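Glycerol dehydratase (Clostridium butyricum, PDB 1R9D) probably dehydrates glycerol to 3-hydroxypropionaldehyde by glycyl-radical chemistry, without the help of coenzyme B12. Local coordinates at residues P80-Q84 with N319-V324; V167-L173 with L266-H271; A393-R397 with L710-L716; Q593-K597 with P656-K660; P600-N604 with C675-G679. All blocks are in the same frame, centred on the assembly; numbering follows the deposited sequence.

Interaction 1 (P80-Q84 with N319-V324)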
# COMPACT_ATOMS: atom_id res chain seq x y z
N PRO A 80 -22.07 29.88 11.26
CA PRO A 80 -20.88 30.47 10.62
C PRO A 80 -19.62 30.27 11.45
O PRO A 80 -19.69 29.99 12.64
CB PRO A 80 -21.25 31.95 10.49
CG PRO A 80 -22.76 31.95 10.49
CD PRO A 80 -23.08 30.91 11.54
N ARG A 81 -18.47 30.41 10.81
CA ARG A 81 -17.19 30.29 11.51
C ARG A 81 -17.07 29.05 12.38
O ARG A 81 -16.52 29.11 13.48
CB ARG A 81 -17.00 31.54 12.37
CG ARG A 81 -15.56 31.94 12.61
CD ARG A 81 -15.50 33.15 13.53
NE ARG A 81 -14.14 33.65 13.70
CZ ARG A 81 -13.79 34.57 14.59
NH1 ARG A 81 -14.71 35.09 15.40
NH2 ARG A 81 -12.53 34.97 14.67
N SER A 82 -17.58 27.92 11.90
CA SER A 82 -17.52 26.68 12.66
C SER A 82 -16.68 25.60 11.99
O SER A 82 -16.11 25.84 10.93
CB SER A 82 -18.94 26.17 12.93
OG SER A 82 -19.65 27.13 13.70
N SER A 83 -16.60 24.42 12.60
CA SER A 83 -15.78 23.34 12.06
C SER A 83 -16.40 21.95 12.02
O SER A 83 -17.10 21.54 12.95
CB SER A 83 -14.47 23.27 12.87
OG SER A 83 -13.69 22.13 12.53
N GLN A 84 -16.14 21.22 10.94
CA GLN A 84 -16.62 19.85 10.80
C GLN A 84 -15.51 19.02 11.43
O GLN A 84 -14.46 19.55 11.82
CB GLN A 84 -16.77 19.45 9.32
CG GLN A 84 -17.91 20.11 8.55
CD GLN A 84 -19.29 19.63 8.98
OE1 GLN A 84 -19.43 18.57 9.60
NE2 GLN A 84 -20.32 20.40 8.65
N ASN A 319 -13.56 33.89 5.73
CA ASN A 319 -13.58 33.99 7.19
C ASN A 319 -14.63 33.04 7.77
O ASN A 319 -14.75 32.90 8.99
CB ASN A 319 -13.90 35.42 7.62
CG ASN A 319 -12.70 36.35 7.51
OD1 ASN A 319 -11.85 36.39 8.40
ND2 ASN A 319 -12.62 37.09 6.41
N ASP A 320 -15.37 32.38 6.90
CA ASP A 320 -16.42 31.46 7.34
C ASP A 320 -15.87 30.09 7.73
O ASP A 320 -16.46 29.39 8.56
CB ASP A 320 -17.45 31.29 6.23
CG ASP A 320 -18.77 30.76 6.74
OD1 ASP A 320 -19.55 30.20 5.93
OD2 ASP A 320 -19.03 30.92 7.95
N ILE A 321 -14.74 29.72 7.15
CA ILE A 321 -14.12 28.43 7.43
C ILE A 321 -13.36 28.43 8.76
O ILE A 321 -12.68 29.40 9.09
CB ILE A 321 -13.15 28.04 6.29
CG1 ILE A 321 -13.91 28.03 4.96
CG2 ILE A 321 -12.51 26.68 6.57
CD1 ILE A 321 -13.07 27.66 3.75
N ASN A 322 -13.51 27.35 9.52
CA ASN A 322 -12.81 27.23 10.80
C ASN A 322 -12.37 25.78 10.97
O ASN A 322 -12.81 24.90 10.22
CB ASN A 322 -13.71 27.64 11.97
CG ASN A 322 -12.91 28.17 13.16
OD1 ASN A 322 -11.72 27.87 13.31
ND2 ASN A 322 -13.57 28.94 14.02
N LYS A 323 -11.52 25.54 11.96
CA LYS A 323 -10.97 24.21 12.20
C LYS A 323 -10.64 23.98 13.67
O LYS A 323 -9.75 24.63 14.22
CB LYS A 323 -9.70 24.04 11.35
CG LYS A 323 -8.84 22.82 11.66
CD LYS A 323 -7.57 22.84 10.78
CE LYS A 323 -6.68 21.64 11.02
NZ LYS A 323 -5.48 21.69 10.12
N VAL A 324 -11.34 23.04 14.31
CA VAL A 324 -11.07 22.74 15.71
C VAL A 324 -9.83 21.85 15.82
O VAL A 324 -9.62 20.95 15.01
CB VAL A 324 -12.29 22.04 16.37
CG1 VAL A 324 -12.53 20.68 15.73
CG2 VAL A 324 -12.06 21.90 17.87
O HOH W 1 -15.56 25.23 8.37
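Asp320 grips the backbone of Arg81 with one carboxylate oxygen: Arg81 N donates to Asp320 OD2 over 3.0 Å, nearly along the C-O axis of the acceptor. The carboxylate can do this because CG of Asp320 stands anti to its own backbone N (chi1 -161°), which brings OD2 to 3.5 Å from Pro80 CB as well. Asn322 serves the carbonyl of the same arginine, its ND2 lying 3.0 Å from Arg81 O. Here the oxygen lies in the amide plane, but the nitrogen comes from above the carbonyl plane, 53° out of it, so the hydrogen bond, though nearly straight, is not on a lone pair. The third direct bond runs from Val324 N to Ser83 OG, 3.1 Å away. That hydroxyl in turn donates to Gln84 O at 2.8 Å, in the carbonyl plane and on a lone pair, and its rotation is thereby fixed. Between these grips a water donates to Ser82 O at 2.7 Å and accepts from Asn322 N.

A second shell sets the groups in place. Lys323 N donates to Asn322 OD1 over 2.7 Å, which settles which end of the amide faces Arg81. Asp320 OD1 forms a salt bridge with Arg67, while the extended Arg81 side chain reaches Gln767, and Lys323 NZ bonds to Asn279 and His281. The whole is a buried junction of two loops of the pyruvate formate lyase-like fold, tied mainly by side chain-to-backbone bonds, with the side chain of Lys323 about 8 Å from a bound glycerol.

Interaction 2 (V167-L173 with L266-H271); sequences VDYGKVL and LFWFIH
The ring of Tyr169 is sandwiched: Phe267 CE1 lies 3.5 Å above one face, offset toward the rim, and Val167 CG2 sits over the centre of the opposite face. The two aromatic planes are inclined by 39°, with centroids 5.1 Å apart, so the rings meet obliquely. At the edge of the tyrosine, OH and His271 ND1 share a hydrogen bond of 2.9 Å, and the phenol oxygen also lies near the plane of the imidazole. The other nitrogen of that histidine, NE2, bonds to Gln340, so both ring nitrogens are engaged and the ring is fixed in rotation.

Beside the rings the contact is aliphatic. Ile270 sends CG2 to Tyr169 CD2 and, with CG1 turned anti to its carbonyl carbon (chi1 -66°), points CD1 straight at Val172. They meet tip to tip, Ile270 CD1 to Val172 CG1 at 3.4 Å, closer than usual for two carbons. Farther along, Leu173 and Leu266 slide past each other, Leu173 CD2 lying 3.9 Å from Leu266 CB. Asp168, at the N-cap of helix 169-190, accepts from Lys171 N. The arrangement is a buried helix-helix crossing, the segment axes 10.1 Å apart, within the helical part of a pyruvate formate lyase-like fold.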
# COMPACT_ATOMS: atom_id res chain seq x y z
N VAL A 167 -3.70 25.35 -5.38
CA VAL A 167 -4.01 24.57 -6.57
C VAL A 167 -4.07 25.44 -7.82
O VAL A 167 -3.96 26.66 -7.75
CB VAL A 167 -5.35 23.81 -6.42
CG1 VAL A 167 -5.30 22.93 -5.18
CG2 VAL A 167 -6.51 24.79 -6.35
N ASP A 168 -4.24 24.79 -8.97
CA ASP A 168 -4.31 25.49 -10.24
C ASP A 168 -5.71 26.08 -10.43
O ASP A 168 -6.46 25.64 -11.30
CB ASP A 168 -4.00 24.52 -11.38
CG ASP A 168 -3.57 25.23 -12.66
OD1 ASP A 168 -3.89 26.43 -12.82
OD2 ASP A 168 -2.93 24.57 -13.51
N TYR A 169 -6.06 27.08 -9.61
CA TYR A 169 -7.37 27.71 -9.70
C TYR A 169 -7.65 28.21 -11.11
O TYR A 169 -8.75 28.07 -11.63
CB TYR A 169 -7.49 28.90 -8.73
CG TYR A 169 -7.46 28.56 -7.26
CD1 TYR A 169 -6.27 28.60 -6.53
CD2 TYR A 169 -8.64 28.23 -6.58
CE1 TYR A 169 -6.25 28.32 -5.16
CE2 TYR A 169 -8.63 27.95 -5.21
CZ TYR A 169 -7.43 28.00 -4.51
OH TYR A 169 -7.42 27.74 -3.15
N GLY A 170 -6.63 28.82 -11.73
CA GLY A 170 -6.78 29.35 -13.07
C GLY A 170 -7.22 28.33 -14.10
O GLY A 170 -8.02 28.64 -14.99
N LYS A 171 -6.71 27.11 -13.99
CA LYS A 171 -7.06 26.06 -14.93
C LYS A 171 -8.51 25.63 -14.80
O LYS A 171 -9.21 25.51 -15.80
CB LYS A 171 -6.16 24.83 -14.72
CG LYS A 171 -6.45 23.68 -15.68
CD LYS A 171 -5.52 22.51 -15.41
CE LYS A 171 -5.76 21.36 -16.37
NZ LYS A 171 -4.86 20.21 -16.08
N VAL A 172 -8.96 25.40 -13.57
CA VAL A 172 -10.33 24.98 -13.34
C VAL A 172 -11.33 26.08 -13.72
O VAL A 172 -12.42 25.79 -14.20
CB VAL A 172 -10.56 24.56 -11.88
CG1 VAL A 172 -11.99 24.06 -11.70
CG2 VAL A 172 -9.57 23.47 -11.49
N LEU A 173 -10.95 27.33 -13.50
CA LEU A 173 -11.83 28.45 -13.85
C LEU A 173 -12.05 28.45 -15.36
O LEU A 173 -13.13 28.79 -15.84
CB LEU A 173 -11.22 29.79 -13.42
CG LEU A 173 -11.31 30.14 -11.93
CD1 LEU A 173 -10.49 31.39 -11.64
CD2 LEU A 173 -12.76 30.36 -11.55
N LEU A 266 -17.26 30.28 -8.94
CA LEU A 266 -16.58 29.02 -9.20
C LEU A 266 -15.31 28.93 -8.35
O LEU A 266 -14.95 27.86 -7.85
CB LEU A 266 -16.25 28.89 -10.69
CG LEU A 266 -15.53 27.61 -11.14
CD1 LEU A 266 -16.23 26.38 -10.58
CD2 LEU A 266 -15.50 27.55 -12.66
N PHE A 267 -14.63 30.07 -8.19
CA PHE A 267 -13.43 30.11 -7.37
C PHE A 267 -13.77 29.60 -5.97
O PHE A 267 -13.10 28.72 -5.44
CB PHE A 267 -12.89 31.54 -7.25
CG PHE A 267 -11.93 31.72 -6.11
CD1 PHE A 267 -10.61 31.30 -6.22
CD2 PHE A 267 -12.36 32.26 -4.90
CE1 PHE A 267 -9.74 31.41 -5.14
CE2 PHE A 267 -11.50 32.37 -3.82
CZ PHE A 267 -10.18 31.94 -3.94
N TRP A 268 -14.82 30.16 -5.38
CA TRP A 268 -15.21 29.75 -4.04
C TRP A 268 -15.59 28.28 -3.93
O TRP A 268 -15.26 27.63 -2.94
CB TRP A 268 -16.34 30.62 -3.49
CG TRP A 268 -16.70 30.23 -2.09
CD1 TRP A 268 -17.85 29.62 -1.67
CD2 TRP A 268 -15.85 30.31 -0.94
NE1 TRP A 268 -17.76 29.31 -0.34
CE2 TRP A 268 -16.54 29.72 0.13
CE3 TRP A 268 -14.56 30.82 -0.72
CZ2 TRP A 268 -15.99 29.62 1.42
CZ3 TRP A 268 -14.01 30.72 0.56
CH2 TRP A 268 -14.73 30.12 1.61
N PHE A 269 -16.27 27.73 -4.94
CA PHE A 269 -16.64 26.32 -4.87
C PHE A 269 -15.39 25.45 -4.90
O PHE A 269 -15.30 24.45 -4.19
CB PHE A 269 -17.57 25.93 -6.03
CG PHE A 269 -19.02 26.24 -5.77
CD1 PHE A 269 -19.64 25.81 -4.60
CD2 PHE A 269 -19.77 26.96 -6.70
CE1 PHE A 269 -20.99 26.08 -4.35
CE2 PHE A 269 -21.12 27.24 -6.46
CZ PHE A 269 -21.73 26.80 -5.29
N ILE A 270 -14.41 25.82 -5.73
CA ILE A 270 -13.17 25.05 -5.78
C ILE A 270 -12.53 25.08 -4.39
O ILE A 270 -12.21 24.04 -3.81
CB ILE A 270 -12.16 25.67 -6.78
CG1 ILE A 270 -12.69 25.56 -8.20
CG2 ILE A 270 -10.82 24.98 -6.65
CD1 ILE A 270 -11.91 26.38 -9.20
N HIS A 271 -12.37 26.28 -3.85
CA HIS A 271 -11.76 26.47 -2.54
C HIS A 271 -12.54 25.75 -1.44
O HIS A 271 -11.96 25.05 -0.61
CB HIS A 271 -11.68 27.97 -2.21
CG HIS A 271 -10.79 28.29 -1.05
ND1 HIS A 271 -9.42 28.38 -1.16
CD2 HIS A 271 -11.08 28.52 0.25
CE1 HIS A 271 -8.90 28.66 0.02
NE2 HIS A 271 -9.89 28.74 0.90

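Interaction 3 (A393-R397 with L710-L716); sequences AELTR and LKGDNGL
Arg397 reaches across to Leu710 by an extended start and one bend. CG is anti to the backbone N (chi1 -176°), the chain brings CD up to Leu710 O, and the fold at chi3 (63°) then swings NE and the guanidinium along the loop ahead of helix 712-728. There NH1 donates to Leu710 O at 3.1 Å, the oxygen close to the guanidinium plane and the nitrogen in the carbonyl plane. The stem of the arginine slides past Leu710 in the opposite sense, Arg397 CG 3.9 Å from Leu710 CB.

Leu716 crosses the arginine at about a right angle and covers one guanidinium face, CD2 lying 3.8 Å above the plane, over its centre. Its two methyls divide between neighbouring residues of helix 386-397: Leu716 CD2 meets Ala393 CB, and Leu716 CD1 lies 3.7 Å from Glu394 CG. The carboxylate of Glu394 turns to a salt bridge with Arg391. On the more open side a water accepts from Arg397 NH1 at 3.1 Å and donates to Asp713 OD1, which Ser3 also holds.

Helix 386-397 thus crosses the start of helix 712-728 at 109°, judged over the short segments. Leu719 of the latter packs on Ala393, Thr396 and Leu710, and strand 733-738 also touches Thr396 and Leu710.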
# COMPACT_ATOMS: atom_id res chain seq x y z
N ALA A 393 1.38 50.63 1.79
CA ALA A 393 1.73 51.34 3.02
C ALA A 393 0.48 51.95 3.65
O ALA A 393 0.35 51.96 4.87
CB ALA A 393 2.75 52.43 2.72
N GLU A 394 -0.44 52.45 2.82
CA GLU A 394 -1.68 53.03 3.33
C GLU A 394 -2.48 51.97 4.07
O GLU A 394 -3.12 52.24 5.09
CB GLU A 394 -2.56 53.55 2.19
CG GLU A 394 -2.20 54.90 1.62
CD GLU A 394 -3.37 55.52 0.86
OE1 GLU A 394 -4.30 56.04 1.51
OE2 GLU A 394 -3.36 55.48 -0.39
N LEU A 395 -2.47 50.75 3.54
CA LEU A 395 -3.19 49.65 4.17
C LEU A 395 -2.56 49.34 5.52
O LEU A 395 -3.25 49.14 6.51
CB LEU A 395 -3.16 48.40 3.28
CG LEU A 395 -3.77 47.13 3.89
CD1 LEU A 395 -5.23 47.37 4.29
CD2 LEU A 395 -3.68 46.01 2.87
N THR A 396 -1.23 49.30 5.56
CA THR A 396 -0.53 49.02 6.82
C THR A 396 -0.94 50.03 7.89
O THR A 396 -1.08 49.69 9.06
CB THR A 396 1.00 49.09 6.63
OG1 THR A 396 1.42 48.04 5.75
CG2 THR A 396 1.71 48.93 7.96
N ARG A 397 -1.13 51.28 7.48
CA ARG A 397 -1.50 52.33 8.42
C ARG A 397 -2.87 52.08 9.06
O ARG A 397 -3.16 52.61 10.13
CB ARG A 397 -1.50 53.70 7.72
CG ARG A 397 -1.78 54.87 8.64
CD ARG A 397 -1.33 56.19 8.03
NE ARG A 397 -2.05 56.52 6.81
CZ ARG A 397 -1.73 57.52 6.00
NH1 ARG A 397 -0.69 58.31 6.29
NH2 ARG A 397 -2.44 57.75 4.90
N LEU A 710 3.38 56.33 11.29
CA LEU A 710 2.76 56.19 9.97
C LEU A 710 1.93 57.41 9.56
O LEU A 710 1.37 57.44 8.47
CB LEU A 710 1.87 54.95 9.92
CG LEU A 710 2.52 53.58 9.68
CD1 LEU A 710 2.99 53.50 8.24
CD2 LEU A 710 3.68 53.35 10.65
N LYS A 711 1.87 58.41 10.43
CA LYS A 711 1.09 59.61 10.17
C LYS A 711 1.57 60.44 8.97
O LYS A 711 2.77 60.69 8.81
CB LYS A 711 1.07 60.48 11.43
CG LYS A 711 0.29 61.78 11.32
CD LYS A 711 -0.02 62.32 12.71
CE LYS A 711 -0.63 63.72 12.66
NZ LYS A 711 0.39 64.76 12.31
N GLY A 712 0.63 60.84 8.13
CA GLY A 712 0.94 61.66 6.97
C GLY A 712 1.71 60.99 5.86
O GLY A 712 2.09 59.82 5.95
N ASP A 713 1.95 61.74 4.79
CA ASP A 713 2.68 61.21 3.65
C ASP A 713 4.10 60.79 4.02
O ASP A 713 4.61 59.80 3.49
CB ASP A 713 2.72 62.24 2.51
CG ASP A 713 1.35 62.54 1.95
OD1 ASP A 713 0.53 61.60 1.86
OD2 ASP A 713 1.08 63.70 1.58
N ASN A 714 4.73 61.53 4.92
CA ASN A 714 6.08 61.19 5.35
C ASN A 714 6.08 59.81 6.00
O ASN A 714 7.01 59.03 5.82
CB ASN A 714 6.63 62.21 6.34
CG ASN A 714 6.95 63.54 5.68
OD1 ASN A 714 7.51 63.58 4.58
ND2 ASN A 714 6.61 64.63 6.35
N GLY A 715 5.01 59.52 6.74
CA GLY A 715 4.90 58.23 7.40
C GLY A 715 4.91 57.10 6.38
O GLY A 715 5.57 56.08 6.58
N LEU A 716 4.17 57.29 5.29
CA LEU A 716 4.10 56.28 4.23
C LEU A 716 5.44 56.17 3.51
O LEU A 716 5.89 55.07 3.17
CB LEU A 716 2.99 56.63 3.24
CG LEU A 716 1.57 56.74 3.81
CD1 LEU A 716 0.60 57.04 2.69
CD2 LEU A 716 1.19 55.44 4.51
O HOH W 2 -0.92 60.51 4.09

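Interaction 4 (Q593-K597 with P656-K660); sequences QALLK and PDGRK
Leu596 packs against a single oxygen, the carbonyl of Pro656, with its whole side chain. CB comes nearest, 3.3 Å from Pro656 O, and also lies beside Gly658 N. CG, turned anti to the carbonyl carbon (chi1 -59°), follows at 3.6 Å from the same oxygen. At the tip the chain forks, and CD1 and CD2 each stand 3.5 Å from Pro656 O. The oxygen is thus seated against the three carbons CB, CD1 and CD2, with CG slightly farther back. The leucine also packs on Phe586 and Leu578.

The loop it meets turns sharply at Asp657, whose OD1 accepts from Arg659 N over 3.1 Å. This is an Asx turn, and Thr655 also bonds to that carboxylate oxygen. Gly658 sits inside the turn with a positive phi of 101° and brings its bare backbone close against the last turn of helix 590-597.

Gln593, one helical turn before Lys597, holds the carbonyl that the glycine presents. Its chain runs extended, and NE2 donates to Gly658 O at 3.0 Å in a nearly straight bond. The oxygen lies in the amide plane, whereas the nitrogen is tilted 22° from the carbonyl plane. The exposed Lys597 adds its CE, 3.5 Å from Gly658 O. Lys660 passes across the amide at about a right angle, its CG 3.5 Å from Gln593 NE2, and carries its ammonium on to a long, weak ion pair with Asp585.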
# COMPACT_ATOMS: atom_id res chain seq x y z
N GLN A 593 23.05 37.07 35.99
CA GLN A 593 22.02 37.29 34.99
C GLN A 593 22.19 38.66 34.33
O GLN A 593 21.99 38.82 33.13
CB GLN A 593 20.63 37.19 35.62
CG GLN A 593 19.49 37.54 34.67
CD GLN A 593 18.12 37.39 35.29
OE1 GLN A 593 17.94 37.62 36.49
NE2 GLN A 593 17.14 37.02 34.48
N ALA A 594 22.58 39.66 35.13
CA ALA A 594 22.78 41.01 34.61
C ALA A 594 23.92 41.03 33.60
O ALA A 594 23.87 41.74 32.60
CB ALA A 594 23.08 41.97 35.76
N LEU A 595 24.95 40.25 33.89
CA LEU A 595 26.11 40.14 33.03
C LEU A 595 25.67 39.59 31.67
O LEU A 595 26.08 40.07 30.61
CB LEU A 595 27.13 39.21 33.68
CG LEU A 595 28.62 39.45 33.51
CD1 LEU A 595 28.97 40.91 33.79
CD2 LEU A 595 29.37 38.53 34.46
N LEU A 596 24.81 38.57 31.72
CA LEU A 596 24.29 37.95 30.51
C LEU A 596 23.38 38.90 29.75
O LEU A 596 23.50 39.03 28.53
CB LEU A 596 23.53 36.67 30.88
CG LEU A 596 24.33 35.60 31.62
CD1 LEU A 596 23.42 34.41 31.91
CD2 LEU A 596 25.53 35.16 30.80
N LYS A 597 22.47 39.57 30.45
CA LYS A 597 21.56 40.51 29.81
C LYS A 597 22.29 41.68 29.17
O LYS A 597 21.83 42.23 28.17
CB LYS A 597 20.55 41.06 30.83
CG LYS A 597 19.53 40.05 31.30
CD LYS A 597 18.49 40.73 32.18
CE LYS A 597 17.42 39.75 32.64
NZ LYS A 597 16.43 40.41 33.54
N PRO A 656 21.25 31.30 28.39
CA PRO A 656 22.43 32.18 28.49
C PRO A 656 22.25 33.65 28.10
O PRO A 656 23.10 34.48 28.41
CB PRO A 656 23.46 31.48 27.60
CG PRO A 656 23.09 30.05 27.72
CD PRO A 656 21.58 30.09 27.62
N ASP A 657 21.17 33.97 27.40
CA ASP A 657 20.93 35.36 27.01
C ASP A 657 20.33 36.16 28.16
O ASP A 657 20.12 37.37 28.04
CB ASP A 657 20.01 35.42 25.78
CG ASP A 657 18.69 34.70 25.99
OD1 ASP A 657 18.55 33.98 27.00
OD2 ASP A 657 17.78 34.86 25.13
N GLY A 658 20.04 35.47 29.27
CA GLY A 658 19.47 36.13 30.43
C GLY A 658 17.97 35.94 30.58
O GLY A 658 17.36 36.46 31.52
N ARG A 659 17.38 35.20 29.65
CA ARG A 659 15.94 34.93 29.66
C ARG A 659 15.63 33.90 30.76
O ARG A 659 16.31 32.89 30.88
CB ARG A 659 15.51 34.38 28.29
CG ARG A 659 14.07 33.92 28.22
CD ARG A 659 13.74 33.21 26.91
NE ARG A 659 12.80 32.12 27.17
CZ ARG A 659 13.13 30.98 27.77
NH1 ARG A 659 14.39 30.78 28.16
NH2 ARG A 659 12.21 30.07 28.03
N LYS A 660 14.60 34.17 31.56
CA LYS A 660 14.22 33.25 32.63
C LYS A 660 13.38 32.08 32.14
O LYS A 660 12.70 32.17 31.12
CB LYS A 660 13.46 33.99 33.74
CG LYS A 660 14.25 35.12 34.38
CD LYS A 660 13.67 35.51 35.72
CE LYS A 660 13.78 34.36 36.71
NZ LYS A 660 13.30 34.74 38.07

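Interaction 5 (P600-N604 with C675-G679); sequences PKFGN and CDVSG
Asn604 is locked to the loop 675-679 by both ends of its amide. ND2 donates to Cys675 O over 2.8 Å and, within its own loop, to Lys601 O at 3.1 Å, both oxygens near the amide plane. The opposite end accepts twice: Val677 N approaches OD1 at 3.1 Å in the carbonyl plane, on a lone pair, and Ser678 OG donates to OD1 over 2.8 Å, tilted slightly from that plane. With CG beside the backbone N (chi1 -67°), the amide swings over to the neighbouring loop, and four bonds fix its rotation and its flip. Gly603 lies alongside, its O 3.6 Å from Asp676 CB.

The rest is less direct. Lys601 brushes Cys675 with its aliphatic part, Lys601 CD to Cys675 SG 3.8 Å, while its ammonium leads off to Leu596 O. Val677 and Ser678 are exposed, and on this side a water bridges the loops: it donates to Gly603 O at 2.9 Å, accepts from Ser678 N at 2.7 Å and donates to Gly679 O. Asp676 turns away to Thr783 and His785. What results is a junction of two loops held by a single asparagine amide, joining the approach to helix 607-624 to the loop that ends at Gly679, the N-cap of helix 680-687.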
# COMPACT_ATOMS: atom_id res chain seq x y z
N PRO A 600 26.10 41.77 24.22
CA PRO A 600 25.52 42.29 22.97
C PRO A 600 24.27 41.52 22.52
O PRO A 600 24.26 40.30 22.55
CB PRO A 600 26.67 42.13 21.97
CG PRO A 600 27.90 42.18 22.82
CD PRO A 600 27.50 41.36 24.02
N LYS A 601 23.24 42.25 22.10
CA LYS A 601 21.99 41.63 21.66
C LYS A 601 21.68 41.81 20.17
O LYS A 601 21.95 42.85 19.58
CB LYS A 601 20.82 42.19 22.49
CG LYS A 601 20.87 41.84 23.97
CD LYS A 601 20.57 40.37 24.22
CE LYS A 601 20.70 39.99 25.70
NZ LYS A 601 22.13 39.92 26.15
N PHE A 602 21.10 40.77 19.59
CA PHE A 602 20.70 40.75 18.18
C PHE A 602 19.68 41.85 17.90
O PHE A 602 18.76 42.07 18.69
CB PHE A 602 20.11 39.37 17.87
CG PHE A 602 19.59 39.21 16.47
CD1 PHE A 602 20.47 39.22 15.38
CD2 PHE A 602 18.23 38.99 16.24
CE1 PHE A 602 20.00 39.00 14.09
CE2 PHE A 602 17.75 38.78 14.94
CZ PHE A 602 18.64 38.78 13.87
N GLY A 603 19.83 42.54 16.77
CA GLY A 603 18.88 43.58 16.42
C GLY A 603 19.37 45.00 16.60
O GLY A 603 18.57 45.94 16.51
N ASN A 604 20.66 45.17 16.84
CA ASN A 604 21.26 46.49 17.03
C ASN A 604 22.40 46.75 16.04
O ASN A 604 23.20 47.68 16.23
CB ASN A 604 21.79 46.62 18.46
CG ASN A 604 20.67 46.61 19.48
OD1 ASN A 604 19.95 47.60 19.62
ND2 ASN A 604 20.52 45.50 20.18
N CYS A 675 15.12 44.16 23.18
CA CYS A 675 16.54 44.06 22.88
C CYS A 675 17.00 44.99 21.77
O CYS A 675 18.16 45.39 21.73
CB CYS A 675 16.90 42.61 22.53
SG CYS A 675 16.91 41.54 23.98
N ASP A 676 16.09 45.32 20.86
CA ASP A 676 16.41 46.21 19.75
C ASP A 676 16.13 47.65 20.19
O ASP A 676 15.02 48.16 20.06
CB ASP A 676 15.61 45.83 18.49
CG ASP A 676 14.15 45.49 18.77
OD1 ASP A 676 13.81 45.07 19.90
OD2 ASP A 676 13.33 45.64 17.84
N VAL A 677 17.18 48.30 20.70
CA VAL A 677 17.08 49.66 21.20
C VAL A 677 17.81 50.69 20.34
O VAL A 677 18.13 51.79 20.81
CB VAL A 677 17.66 49.74 22.63
CG1 VAL A 677 16.87 48.81 23.55
CG2 VAL A 677 19.13 49.32 22.62
N SER A 678 18.07 50.35 19.08
CA SER A 678 18.78 51.25 18.19
C SER A 678 17.96 51.72 17.00
O SER A 678 18.50 52.25 16.03
CB SER A 678 20.07 50.58 17.71
OG SER A 678 20.82 50.08 18.81
N GLY A 679 16.64 51.53 17.07
CA GLY A 679 15.79 51.95 15.96
C GLY A 679 15.44 50.81 15.02
O GLY A 679 16.12 49.79 15.00
O HOH W 3 17.28 48.44 17.27

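The five contacts fall into two touching pairs and one outlier. Interactions 1 and 2 meet at helix 260-277, where Ile321 packs on His271 and on Trp268, which faces away from 167-173; Ile321 CD1 is 3.7 Å from Trp268 CH2. Bound glycerol lies about 8 Å from the side chain of Lys323 and about 13 Å from that of His271. Interactions 4 and 5 alternate along the chain and are joined where Lys601 NZ probably donates to Leu596 O at 2.9 Å. This pair lies across the chain's centre from interaction 2, whose centre is 52 Å from that of interaction 4. Interaction 3 stands apart, its centre 24 Å from that of interaction 5.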